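Long-range contacts in phage terminase large subunit (Thermus phage P7426, PDB 7KS4), which probably drives viral DNA into empty capsids as an ATP-powered motor and cuts the genome as an endonuclease, this chain being its N-terminal ATPase domain: residues A[9-15]-A[55-59]; A[29-35]-A[218-222]; A[82-86]-A[105-110]; A[156-161]-A[189-194]. All coordinates share one frame; numbering follows the deposited sequence.

Overall arrangement
All four contacts surround the mixed central sheet of the P-loop ATPase domain. Interaction 1 sets the N-terminal segment on helix 48-62, and interaction 2, centred about 14 Å away, joins helix 25-32 to edge strand 219-224; Arg10 and Glu55 of the first reach His31 of the second. Interaction 3 packs helix 75-92 on the hairpin at the sheet's other end and touches interaction 1 through Ala56 and Val85. Interaction 4 joins the loop after strand 150-153 to helix 190-197; its Phe194 packs on Phe219 of interaction 2. Along the chain the segments of 1 and 2 alternate, and 3 precedes 4, both inside the loop closed by 2. These touches link nucleotide site and sheet edges.

Interaction 1. Residues A[9-15]-A[55-59]; sequences LRPSDKF and EAVFE
The Glu55 carboxylate is held by Arg38 at OE1 and by His31 at OE2, both outside the two segments, with Arg10 of the N-terminal segment modelled implausibly close to OE1. Arg10 comes in at the edge of its guanidinium, whose plane lies only 19° from that of the carboxylate. The modelled 2.4 Å from Arg10 NH1 to Glu55 OE1 is too short to be taken literally. Arg10 starts out away from the helix; bends at chi2 and chi3 bring its guanidinium back to the carboxylate, and NE is hydrogen-bonded to the carbonyl of His31. The neighbouring arginines would be expected to favour the ionised form of Glu55.

Beside this polar cluster, Phe58 fills the space between Pro11 and Phe15. The proline lies over one face of the Phe58 ring in a CH-pi contact, with Pro11 CB 3.9 Å from the centroid, and Pro11 CD is 3.7 Å from Phe58 CD2. Phe58 then turns an edge on Phe15 in a T-shaped pair, planes at 86° and centroids 5.0 Å apart; Phe58 CD1 stands over the centre of the Phe15 ring. With Phe15 CG opposite its backbone N (chi1 -166°), the ring reaches back to the helix, where Phe15 CZ lies 4.1 Å from Val57 CG1. Ser12 caps the helix that carries Phe15: Ser12 OG accepts from Phe15 N at 3.1 Å. Helix 48-62 begins within the nucleotide-binding loop, at Lys48, and the contact lays the N-terminal segment across this P-loop helix of the ATPase fold.

Interaction 2. Residues A[29-35]-A[218-222]; sequences AIHRSTA and DFESF
An unusually short hydrogen bond, 2.5 Å from Ser33 OG to Glu220 OE1, ties the residue just after helix 25-32 to the edge strand. The same hydroxyl oxygen accepts from the backbone two residues on, Ala35 N at 3.2 Å, which makes an ST turn. OG is thus engaged on both counts, as donor to the carboxylate and as acceptor within its own turn, and this should fix its rotation. Glu220 spans the gap with a stretched chain, chi1 -179° and chi2 168°. Its carboxylate is also served by water: one molecule accepts from Thr34 N at 2.7 Å and donates to Glu220 OE1, while a second donates to Ala29 O and makes only a weak bond to Glu220 OE2.

Strand 219-224 is an outermost strand of the central sheet, paired in parallel with strand 37-42, and the turn at 33-35 delivers the chain from the helix into that neighbouring strand. The contact therefore covers one side of the sheet edge with the helix that precedes its first strand.

Next to the polar pair the packing is apolar. Ile30 CG1 stands 3.8 Å above the centre of the Phe222 ring, only 10° off its normal, a CH-pi contact over the face. The methylene of Ser33 meets the same ring at its edge, CB lying 3.6 Å from Phe222 CZ, and the methyl group of Ala29 touches Phe222 CE1 at 3.9 Å. Farther along, Ala35 CB rests against Glu220 CB at 3.7 Å and closes over the carbonyl of Asp218.

Interaction 3. Residues A[82-86]-A[105-110]; sequences FGRVV and RRRLRL. With SO4 (sulfate ion), chain C.
Phe82 of helix 75-92 packs against the tip of the hairpin between strands 99-104 and 109-115, where a type I turn from Arg105 to Leu108 is followed by a G1 beta bulge. Leu108 takes the left-handed backbone conformation of such a bulge although it carries a side chain.

Ring contacts dominate. Leu108 CB sits over the centre of the Phe82 ring, 4.1 Å from its centroid and 6° off the normal, and the chain continues past the ring so that Leu108 CD2 reaches Phe82 CD1 at 3.7 Å. Phe82 CG lies opposite the backbone N (chi1 -177°), which sends the ring out to the hairpin; its far end is pressed on main chain, with Phe82 CZ only 3.3 Å from Leu108 C and the peptide at Leu110 N meeting the ring edge.

Aliphatic packing extends this layer toward the next helical turn. Leu110 CD2 lies 3.8 Å from Val85 CG1 and also touches Val86, whose CG1 is passed by the Arg105 guanidinium, and strand 126-136 adds Phe132 against both Phe82 and Val85. On its other side the same helix offers Arg84 to the bound ADP, well away from the hairpin.

Polar links lie at the margin. A water joins the two segments, donating to Gly83 O and accepting from Arg105 NH1 at 2.9 Å. At the turn itself a sulfate, likely picked up from the crystallisation medium and uncertain in its exact position, receives a weak bond from Arg106 N, while Arg107 meets it with the guanidinium edge, NE a short 2.5 Å from sulfate O4.

Interaction 4. Residues A[156-161]-A[189-194]; sequences AAMIPF and NWFYEF
Trp190, the first residue of helix 190-197, plugs into the loop after strand 150-153, which carries the predicted Walker B motif, between the 3-10 turn at 156-158 and Phe161. Its CB already touches the loop, 3.4 Å from Phe161 CD1. CG stands between the backbone N and the carbonyl carbon (chi1 77°), a placement that turns the indole back over the loop rather than along the helix. Phe161 then covers the pyrrole part of one face: its CA is 4.0 Å from the centroid of the five-membered ring, and its CB is 3.8 Å from Trp190 CD1. The two aromatic planes meet obliquely, at 50°. At NE1 the side chain makes its polar link, donating to Ile159 O at 2.8 Å; NE1 lies nearly in line with the Ile159 C=O, but the bond is bent at the hydrogen and the oxygen lies 24° out of the indole plane. Farther round the six-membered ring, CZ2 comes within 3.4 Å of Ala156 O and also rests on the methyl group of Ala156, while CE3 on the other flank again meets Phe161. Trp164 of helix 161-175 has its ring nearly parallel to the indole.

The helix start is tied to the same loop. Asn189 is the N-cap, its OD1 accepting weakly from Phe191 N, and the other arm of the amide gives a weak bond to Ala157 O. This loop comes directly after Asp154 and Glu155, the predicted ATPase active-site residue, so helix 190-197 packs on the segment that leaves strand 150-153. Phe191 completes the join, its CB 3.8 Å from Ala157 CB.

Interaction 1. Residues A[9-15]-A[55-59]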
# COMPACT_ATOMS: atom_id res chain seq x y z
N LEU A 9 8.26 -11.11 9.38
CA LEU A 9 7.09 -10.99 8.51
C LEU A 9 6.40 -9.66 8.76
O LEU A 9 5.74 -9.13 7.87
CB LEU A 9 6.13 -12.18 8.72
CG LEU A 9 5.60 -12.65 10.08
CD1 LEU A 9 6.67 -12.77 11.14
CD2 LEU A 9 4.51 -11.72 10.56
N ARG A 10 6.58 -9.09 9.96
CA ARG A 10 6.08 -7.75 10.23
C ARG A 10 7.24 -6.82 10.58
O ARG A 10 8.06 -7.17 11.44
CB ARG A 10 5.06 -7.72 11.39
CG ARG A 10 3.72 -8.47 11.19
CD ARG A 10 3.29 -8.67 9.73
NE ARG A 10 3.35 -7.43 8.96
CZ ARG A 10 3.30 -7.37 7.63
NH1 ARG A 10 3.36 -6.19 7.03
NH2 ARG A 10 3.17 -8.47 6.91
N PRO A 11 7.34 -5.64 9.97
CA PRO A 11 8.37 -4.69 10.41
C PRO A 11 8.17 -4.32 11.87
O PRO A 11 7.05 -4.15 12.35
CB PRO A 11 8.16 -3.49 9.47
CG PRO A 11 6.74 -3.62 8.98
CD PRO A 11 6.49 -5.09 8.90
N SER A 12 9.30 -4.20 12.57
CA SER A 12 9.37 -3.97 14.00
C SER A 12 9.62 -2.49 14.32
O SER A 12 9.97 -1.70 13.45
CB SER A 12 10.51 -4.82 14.60
OG SER A 12 11.76 -4.49 14.00
N ASP A 13 9.45 -2.14 15.59
CA ASP A 13 9.84 -0.81 16.05
C ASP A 13 11.30 -0.53 15.72
O ASP A 13 11.65 0.58 15.33
CB ASP A 13 9.60 -0.67 17.55
CG ASP A 13 8.12 -0.65 17.91
OD1 ASP A 13 7.30 -0.28 17.04
OD2 ASP A 13 7.78 -1.00 19.06
N LYS A 14 12.17 -1.53 15.87
CA LYS A 14 13.57 -1.36 15.51
C LYS A 14 13.71 -1.05 14.03
O LYS A 14 14.51 -0.19 13.64
CB LYS A 14 14.37 -2.62 15.87
CG LYS A 14 14.20 -3.07 17.31
CD LYS A 14 15.49 -2.99 18.10
CE LYS A 14 16.30 -4.27 17.98
NZ LYS A 14 17.61 -4.13 18.66
N PHE A 15 12.94 -1.73 13.18
CA PHE A 15 13.01 -1.43 11.76
C PHE A 15 12.46 -0.04 11.46
O PHE A 15 13.04 0.69 10.65
CB PHE A 15 12.27 -2.49 10.95
CG PHE A 15 12.58 -2.45 9.48
CD1 PHE A 15 13.69 -3.11 8.97
CD2 PHE A 15 11.78 -1.73 8.61
CE1 PHE A 15 13.99 -3.07 7.62
CE2 PHE A 15 12.07 -1.68 7.25
CZ PHE A 15 13.17 -2.35 6.76
N GLU A 55 6.09 -0.77 4.09
CA GLU A 55 5.86 -2.20 3.88
C GLU A 55 6.74 -2.74 2.77
O GLU A 55 7.35 -3.81 2.90
CB GLU A 55 4.38 -2.45 3.56
CG GLU A 55 3.44 -2.19 4.74
CD GLU A 55 3.35 -3.36 5.70
OE1 GLU A 55 3.59 -4.51 5.27
OE2 GLU A 55 3.06 -3.13 6.89
N ALA A 56 6.83 -2.01 1.66
CA ALA A 56 7.65 -2.44 0.53
C ALA A 56 9.13 -2.49 0.91
O ALA A 56 9.83 -3.46 0.59
CB ALA A 56 7.43 -1.51 -0.66
N VAL A 57 9.63 -1.45 1.59
CA VAL A 57 11.03 -1.44 2.00
C VAL A 57 11.35 -2.67 2.83
O VAL A 57 12.36 -3.35 2.62
CB VAL A 57 11.36 -0.15 2.77
CG1 VAL A 57 12.81 -0.21 3.26
CG2 VAL A 57 11.15 1.08 1.92
N PHE A 58 10.50 -2.97 3.81
CA PHE A 58 10.74 -4.11 4.68
C PHE A 58 10.84 -5.40 3.88
O PHE A 58 11.78 -6.19 4.06
CB PHE A 58 9.63 -4.21 5.73
CG PHE A 58 9.81 -5.34 6.68
CD1 PHE A 58 10.79 -5.29 7.66
CD2 PHE A 58 9.01 -6.47 6.60
CE1 PHE A 58 10.97 -6.34 8.54
CE2 PHE A 58 9.19 -7.52 7.47
CZ PHE A 58 10.17 -7.45 8.45
N GLU A 59 9.90 -5.64 2.97
CA GLU A 59 9.93 -6.87 2.18
C GLU A 59 11.23 -7.00 1.41
O GLU A 59 11.83 -8.08 1.37
CB GLU A 59 8.74 -6.90 1.21
CG GLU A 59 7.40 -7.12 1.88
CD GLU A 59 7.21 -8.54 2.39
OE1 GLU A 59 7.76 -9.48 1.79
OE2 GLU A 59 6.50 -8.71 3.39

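Interaction 2. Residues A[29-35]-A[218-222]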
# COMPACT_ATOMS: atom_id res chain seq x y z
N ALA A 29 -1.75 0.21 12.99
CA ALA A 29 -2.71 -0.88 12.88
C ALA A 29 -2.51 -1.67 11.59
O ALA A 29 -2.55 -2.90 11.60
CB ALA A 29 -4.13 -0.34 12.97
N ILE A 30 -2.26 -0.97 10.48
CA ILE A 30 -1.99 -1.64 9.21
C ILE A 30 -0.74 -2.51 9.33
O ILE A 30 -0.72 -3.66 8.88
CB ILE A 30 -1.84 -0.60 8.09
CG1 ILE A 30 -3.21 0.07 7.83
CG2 ILE A 30 -1.27 -1.25 6.80
CD1 ILE A 30 -3.18 1.19 6.83
N HIS A 31 0.32 -1.96 9.93
CA HIS A 31 1.58 -2.70 10.02
C HIS A 31 1.46 -3.91 10.95
O HIS A 31 2.10 -4.94 10.72
CB HIS A 31 2.71 -1.80 10.52
CG HIS A 31 3.04 -0.68 9.59
ND1 HIS A 31 3.25 -0.87 8.24
CD2 HIS A 31 3.20 0.65 9.81
CE1 HIS A 31 3.52 0.29 7.67
NE2 HIS A 31 3.50 1.23 8.61
N ARG A 32 0.66 -3.80 12.02
CA ARG A 32 0.51 -4.93 12.94
C ARG A 32 -0.35 -6.04 12.35
O ARG A 32 -0.27 -7.18 12.82
CB ARG A 32 -0.08 -4.46 14.26
CG ARG A 32 0.88 -3.64 15.11
CD ARG A 32 0.36 -3.46 16.52
NE ARG A 32 1.17 -2.50 17.28
CZ ARG A 32 2.23 -2.82 18.02
NH1 ARG A 32 2.63 -4.08 18.13
NH2 ARG A 32 2.89 -1.87 18.67
N SER A 33 -1.17 -5.73 11.35
CA SER A 33 -2.05 -6.73 10.77
C SER A 33 -1.25 -7.76 9.98
O SER A 33 -0.40 -7.40 9.15
CB SER A 33 -3.07 -6.07 9.85
OG SER A 33 -3.81 -7.05 9.15
N THR A 34 -1.53 -9.04 10.22
CA THR A 34 -0.95 -10.13 9.46
C THR A 34 -1.86 -10.64 8.34
O THR A 34 -1.55 -11.66 7.72
CB THR A 34 -0.60 -11.28 10.40
OG1 THR A 34 -1.78 -11.72 11.08
CG2 THR A 34 0.45 -10.84 11.42
N ALA A 35 -2.97 -9.95 8.07
CA ALA A 35 -3.91 -10.41 7.06
C ALA A 35 -3.28 -10.35 5.67
O ALA A 35 -2.57 -9.40 5.33
CB ALA A 35 -5.18 -9.56 7.10
N ASP A 218 -9.06 -14.00 5.95
CA ASP A 218 -7.83 -13.46 5.41
C ASP A 218 -7.90 -11.96 5.14
O ASP A 218 -6.93 -11.39 4.63
CB ASP A 218 -7.44 -14.20 4.12
CG ASP A 218 -8.61 -14.41 3.17
OD1 ASP A 218 -9.77 -14.40 3.64
OD2 ASP A 218 -8.37 -14.60 1.96
N PHE A 219 -9.01 -11.32 5.49
CA PHE A 219 -9.21 -9.90 5.24
C PHE A 219 -9.21 -9.12 6.54
O PHE A 219 -9.80 -9.54 7.54
CB PHE A 219 -10.54 -9.66 4.52
CG PHE A 219 -10.48 -9.88 3.03
CD1 PHE A 219 -10.42 -11.17 2.51
CD2 PHE A 219 -10.54 -8.81 2.16
CE1 PHE A 219 -10.37 -11.37 1.13
CE2 PHE A 219 -10.50 -9.01 0.79
CZ PHE A 219 -10.42 -10.28 0.28
N GLU A 220 -8.55 -7.96 6.53
CA GLU A 220 -8.66 -7.02 7.63
C GLU A 220 -8.74 -5.62 7.05
O GLU A 220 -7.94 -5.25 6.19
CB GLU A 220 -7.47 -7.12 8.59
CG GLU A 220 -7.57 -6.15 9.76
CD GLU A 220 -6.55 -6.45 10.84
OE1 GLU A 220 -5.76 -7.39 10.66
OE2 GLU A 220 -6.56 -5.74 11.87
N SER A 221 -9.72 -4.84 7.51
CA SER A 221 -10.00 -3.53 6.94
C SER A 221 -9.81 -2.42 7.97
O SER A 221 -10.05 -2.61 9.17
CB SER A 221 -11.41 -3.46 6.39
OG SER A 221 -11.56 -4.36 5.31
N PHE A 222 -9.39 -1.26 7.47
CA PHE A 222 -9.09 -0.09 8.28
C PHE A 222 -9.82 1.11 7.70
O PHE A 222 -9.91 1.25 6.47
CB PHE A 222 -7.58 0.15 8.31
CG PHE A 222 -6.79 -1.09 8.57
CD1 PHE A 222 -6.34 -1.39 9.84
CD2 PHE A 222 -6.52 -1.99 7.54
CE1 PHE A 222 -5.62 -2.54 10.09
CE2 PHE A 222 -5.80 -3.13 7.78
CZ PHE A 222 -5.36 -3.40 9.06
O HOH W 1 -3.96 -4.11 13.33
O HOH W 2 -3.67 -9.50 11.88

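Interaction 3. Residues A[82-86]-A[105-110]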
# COMPACT_ATOMS: atom_id res chain seq x y z
N PHE A 82 6.33 4.66 -5.32
CA PHE A 82 7.59 4.14 -5.86
C PHE A 82 8.75 5.04 -5.48
O PHE A 82 9.80 4.56 -5.03
CB PHE A 82 7.51 3.99 -7.37
CG PHE A 82 8.75 3.38 -7.97
CD1 PHE A 82 9.76 4.19 -8.48
CD2 PHE A 82 8.93 2.01 -7.97
CE1 PHE A 82 10.91 3.63 -9.02
CE2 PHE A 82 10.08 1.45 -8.50
CZ PHE A 82 11.07 2.26 -9.02
N GLY A 83 8.59 6.35 -5.65
CA GLY A 83 9.68 7.27 -5.34
C GLY A 83 10.05 7.27 -3.87
O GLY A 83 11.21 7.41 -3.50
N ARG A 84 9.05 7.11 -3.00
CA ARG A 84 9.34 7.05 -1.57
C ARG A 84 10.05 5.76 -1.20
O ARG A 84 10.93 5.76 -0.34
CB ARG A 84 8.05 7.20 -0.78
CG ARG A 84 7.40 8.53 -1.00
CD ARG A 84 6.16 8.66 -0.19
NE ARG A 84 5.42 9.87 -0.54
CZ ARG A 84 4.59 10.50 0.27
NH1 ARG A 84 4.40 10.03 1.49
NH2 ARG A 84 3.96 11.59 -0.13
N VAL A 85 9.68 4.65 -1.84
CA VAL A 85 10.40 3.40 -1.61
C VAL A 85 11.85 3.55 -2.03
O VAL A 85 12.77 3.11 -1.33
CB VAL A 85 9.71 2.23 -2.34
CG1 VAL A 85 10.51 0.95 -2.19
CG2 VAL A 85 8.29 2.02 -1.79
N VAL A 86 12.08 4.19 -3.18
CA VAL A 86 13.45 4.40 -3.67
C VAL A 86 14.28 5.12 -2.61
O VAL A 86 15.35 4.64 -2.21
CB VAL A 86 13.44 5.18 -4.99
CG1 VAL A 86 14.86 5.57 -5.40
CG2 VAL A 86 12.80 4.33 -6.09
N ARG A 105 14.90 4.48 -13.06
CA ARG A 105 13.81 5.41 -12.77
C ARG A 105 12.81 5.45 -13.91
O ARG A 105 11.60 5.49 -13.67
CB ARG A 105 14.36 6.81 -12.48
CG ARG A 105 14.80 7.03 -11.04
CD ARG A 105 15.10 8.49 -10.73
NE ARG A 105 16.02 8.63 -9.60
CZ ARG A 105 15.66 8.62 -8.32
NH1 ARG A 105 14.39 8.49 -7.96
NH2 ARG A 105 16.59 8.75 -7.37
N ARG A 106 13.30 5.44 -15.15
CA ARG A 106 12.39 5.53 -16.29
C ARG A 106 11.42 4.35 -16.32
O ARG A 106 10.23 4.53 -16.59
CB ARG A 106 13.20 5.61 -17.59
CG ARG A 106 14.21 6.75 -17.61
CD ARG A 106 14.74 7.05 -19.01
NE ARG A 106 15.82 6.15 -19.41
CZ ARG A 106 17.11 6.38 -19.17
NH1 ARG A 106 17.51 7.47 -18.53
NH2 ARG A 106 18.02 5.50 -19.58
N ARG A 107 11.91 3.15 -16.04
CA ARG A 107 11.09 1.95 -16.07
C ARG A 107 10.45 1.62 -14.72
O ARG A 107 9.87 0.54 -14.58
CB ARG A 107 11.92 0.75 -16.54
CG ARG A 107 12.26 0.80 -18.02
CD ARG A 107 13.02 -0.44 -18.46
NE ARG A 107 14.44 -0.35 -18.16
CZ ARG A 107 15.34 -1.25 -18.54
NH1 ARG A 107 14.97 -2.32 -19.24
NH2 ARG A 107 16.62 -1.09 -18.23
N LEU A 108 10.53 2.53 -13.75
CA LEU A 108 10.00 2.31 -12.41
C LEU A 108 10.35 0.90 -11.92
O LEU A 108 9.49 0.10 -11.55
CB LEU A 108 8.49 2.53 -12.35
CG LEU A 108 7.95 3.93 -12.70
CD1 LEU A 108 6.45 3.95 -12.49
CD2 LEU A 108 8.63 5.02 -11.87
N ARG A 109 11.65 0.62 -11.93
CA ARG A 109 12.17 -0.69 -11.53
C ARG A 109 13.27 -0.49 -10.50
O ARG A 109 14.26 0.20 -10.77
CB ARG A 109 12.69 -1.47 -12.74
CG ARG A 109 12.82 -2.96 -12.49
CD ARG A 109 13.54 -3.66 -13.63
NE ARG A 109 13.63 -5.10 -13.42
CZ ARG A 109 14.52 -5.89 -14.01
NH1 ARG A 109 15.42 -5.39 -14.85
NH2 ARG A 109 14.51 -7.19 -13.76
N LEU A 110 13.09 -1.08 -9.33
CA LEU A 110 14.04 -0.99 -8.23
C LEU A 110 14.49 -2.39 -7.86
O LEU A 110 13.66 -3.28 -7.65
CB LEU A 110 13.40 -0.28 -7.03
CG LEU A 110 14.24 -0.13 -5.77
CD1 LEU A 110 15.43 0.78 -6.00
CD2 LEU A 110 13.37 0.39 -4.63
S SO4 C . 16.02 3.19 -17.39
O1 SO4 C . 15.67 3.85 -18.64
O2 SO4 C . 17.46 3.27 -17.18
O3 SO4 C . 15.34 3.86 -16.28
O4 SO4 C . 15.62 1.79 -17.47
O HOH W 3 13.02 8.82 -5.40

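Interaction 4. Residues A[156-161]-A[189-194]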
# COMPACT_ATOMS: atom_id res chain seq x y z
N ALA A 156 -7.09 2.37 -5.08
CA ALA A 156 -7.65 1.15 -5.63
C ALA A 156 -9.08 1.33 -6.12
O ALA A 156 -9.49 0.68 -7.08
CB ALA A 156 -7.60 0.05 -4.58
N ALA A 157 -9.88 2.17 -5.45
CA ALA A 157 -11.27 2.32 -5.85
C ALA A 157 -11.40 2.91 -7.25
O ALA A 157 -12.47 2.81 -7.86
CB ALA A 157 -12.03 3.18 -4.84
N MET A 158 -10.33 3.52 -7.77
CA MET A 158 -10.30 4.03 -9.12
C MET A 158 -9.67 3.05 -10.11
O MET A 158 -9.60 3.36 -11.30
CB MET A 158 -9.54 5.36 -9.15
CG MET A 158 -10.31 6.51 -8.52
SD MET A 158 -11.78 6.94 -9.47
CE MET A 158 -11.07 7.79 -10.87
N ILE A 159 -9.24 1.89 -9.66
CA ILE A 159 -8.66 0.86 -10.53
C ILE A 159 -9.78 -0.11 -10.92
O ILE A 159 -10.50 -0.58 -10.03
CB ILE A 159 -7.51 0.12 -9.83
CG1 ILE A 159 -6.34 1.08 -9.56
CG2 ILE A 159 -7.04 -1.07 -10.67
CD1 ILE A 159 -5.23 0.49 -8.73
N PRO A 160 -9.95 -0.42 -12.20
CA PRO A 160 -11.00 -1.38 -12.58
C PRO A 160 -10.80 -2.73 -11.90
O PRO A 160 -9.68 -3.24 -11.82
CB PRO A 160 -10.86 -1.48 -14.10
CG PRO A 160 -10.18 -0.22 -14.51
CD PRO A 160 -9.26 0.13 -13.38
N PHE A 161 -11.90 -3.32 -11.43
CA PHE A 161 -11.81 -4.62 -10.77
C PHE A 161 -11.06 -5.64 -11.61
O PHE A 161 -10.36 -6.50 -11.07
CB PHE A 161 -13.21 -5.17 -10.45
CG PHE A 161 -13.18 -6.49 -9.74
CD1 PHE A 161 -12.62 -6.58 -8.48
CD2 PHE A 161 -13.70 -7.63 -10.33
CE1 PHE A 161 -12.57 -7.79 -7.81
CE2 PHE A 161 -13.67 -8.84 -9.66
CZ PHE A 161 -13.10 -8.92 -8.40
N ASN A 189 -18.44 0.03 -5.17
CA ASN A 189 -17.81 -0.78 -6.21
C ASN A 189 -16.98 -1.89 -5.57
O ASN A 189 -17.18 -2.21 -4.39
CB ASN A 189 -16.95 0.09 -7.12
CG ASN A 189 -15.77 0.72 -6.41
OD1 ASN A 189 -15.51 0.46 -5.23
ND2 ASN A 189 -15.04 1.55 -7.13
N TRP A 190 -16.06 -2.49 -6.32
CA TRP A 190 -15.33 -3.64 -5.79
C TRP A 190 -14.54 -3.30 -4.53
O TRP A 190 -14.39 -4.15 -3.65
CB TRP A 190 -14.40 -4.22 -6.87
CG TRP A 190 -13.15 -3.43 -7.08
CD1 TRP A 190 -12.99 -2.35 -7.89
CD2 TRP A 190 -11.87 -3.69 -6.49
NE1 TRP A 190 -11.68 -1.91 -7.84
CE2 TRP A 190 -10.98 -2.72 -6.99
CE3 TRP A 190 -11.39 -4.64 -5.60
CZ2 TRP A 190 -9.63 -2.67 -6.62
CZ3 TRP A 190 -10.05 -4.60 -5.23
CH2 TRP A 190 -9.19 -3.62 -5.74
N PHE A 191 -14.04 -2.06 -4.42
CA PHE A 191 -13.27 -1.68 -3.24
C PHE A 191 -14.14 -1.70 -2.00
O PHE A 191 -13.69 -2.09 -0.91
CB PHE A 191 -12.64 -0.31 -3.45
CG PHE A 191 -11.89 0.21 -2.26
CD1 PHE A 191 -10.61 -0.25 -1.98
CD2 PHE A 191 -12.45 1.17 -1.43
CE1 PHE A 191 -9.92 0.23 -0.88
CE2 PHE A 191 -11.76 1.66 -0.33
CZ PHE A 191 -10.49 1.19 -0.06
N TYR A 192 -15.40 -1.27 -2.14
CA TYR A 192 -16.36 -1.36 -1.04
C TYR A 192 -16.57 -2.81 -0.61
O TYR A 192 -16.61 -3.12 0.58
CB TYR A 192 -17.68 -0.73 -1.46
CG TYR A 192 -18.85 -1.10 -0.60
CD1 TYR A 192 -18.93 -0.68 0.72
CD2 TYR A 192 -19.88 -1.88 -1.11
CE1 TYR A 192 -20.02 -1.03 1.52
CE2 TYR A 192 -20.96 -2.24 -0.33
CZ TYR A 192 -21.03 -1.81 0.98
OH TYR A 192 -22.12 -2.17 1.75
N GLU A 193 -16.73 -3.71 -1.59
CA GLU A 193 -16.93 -5.12 -1.27
C GLU A 193 -15.74 -5.68 -0.50
O GLU A 193 -15.91 -6.34 0.52
CB GLU A 193 -17.16 -5.91 -2.55
CG GLU A 193 -18.34 -5.40 -3.32
CD GLU A 193 -18.48 -6.01 -4.68
OE1 GLU A 193 -17.52 -6.68 -5.15
OE2 GLU A 193 -19.56 -5.82 -5.27
N PHE A 194 -14.53 -5.42 -1.00
CA PHE A 194 -13.33 -5.93 -0.34
C PHE A 194 -13.17 -5.33 1.04
O PHE A 194 -12.77 -6.01 1.99
CB PHE A 194 -12.09 -5.66 -1.19
CG PHE A 194 -11.79 -6.74 -2.17
CD1 PHE A 194 -12.80 -7.34 -2.90
CD2 PHE A 194 -10.49 -7.16 -2.38
CE1 PHE A 194 -12.53 -8.35 -3.81
CE2 PHE A 194 -10.20 -8.17 -3.29
CZ PHE A 194 -11.23 -8.76 -4.01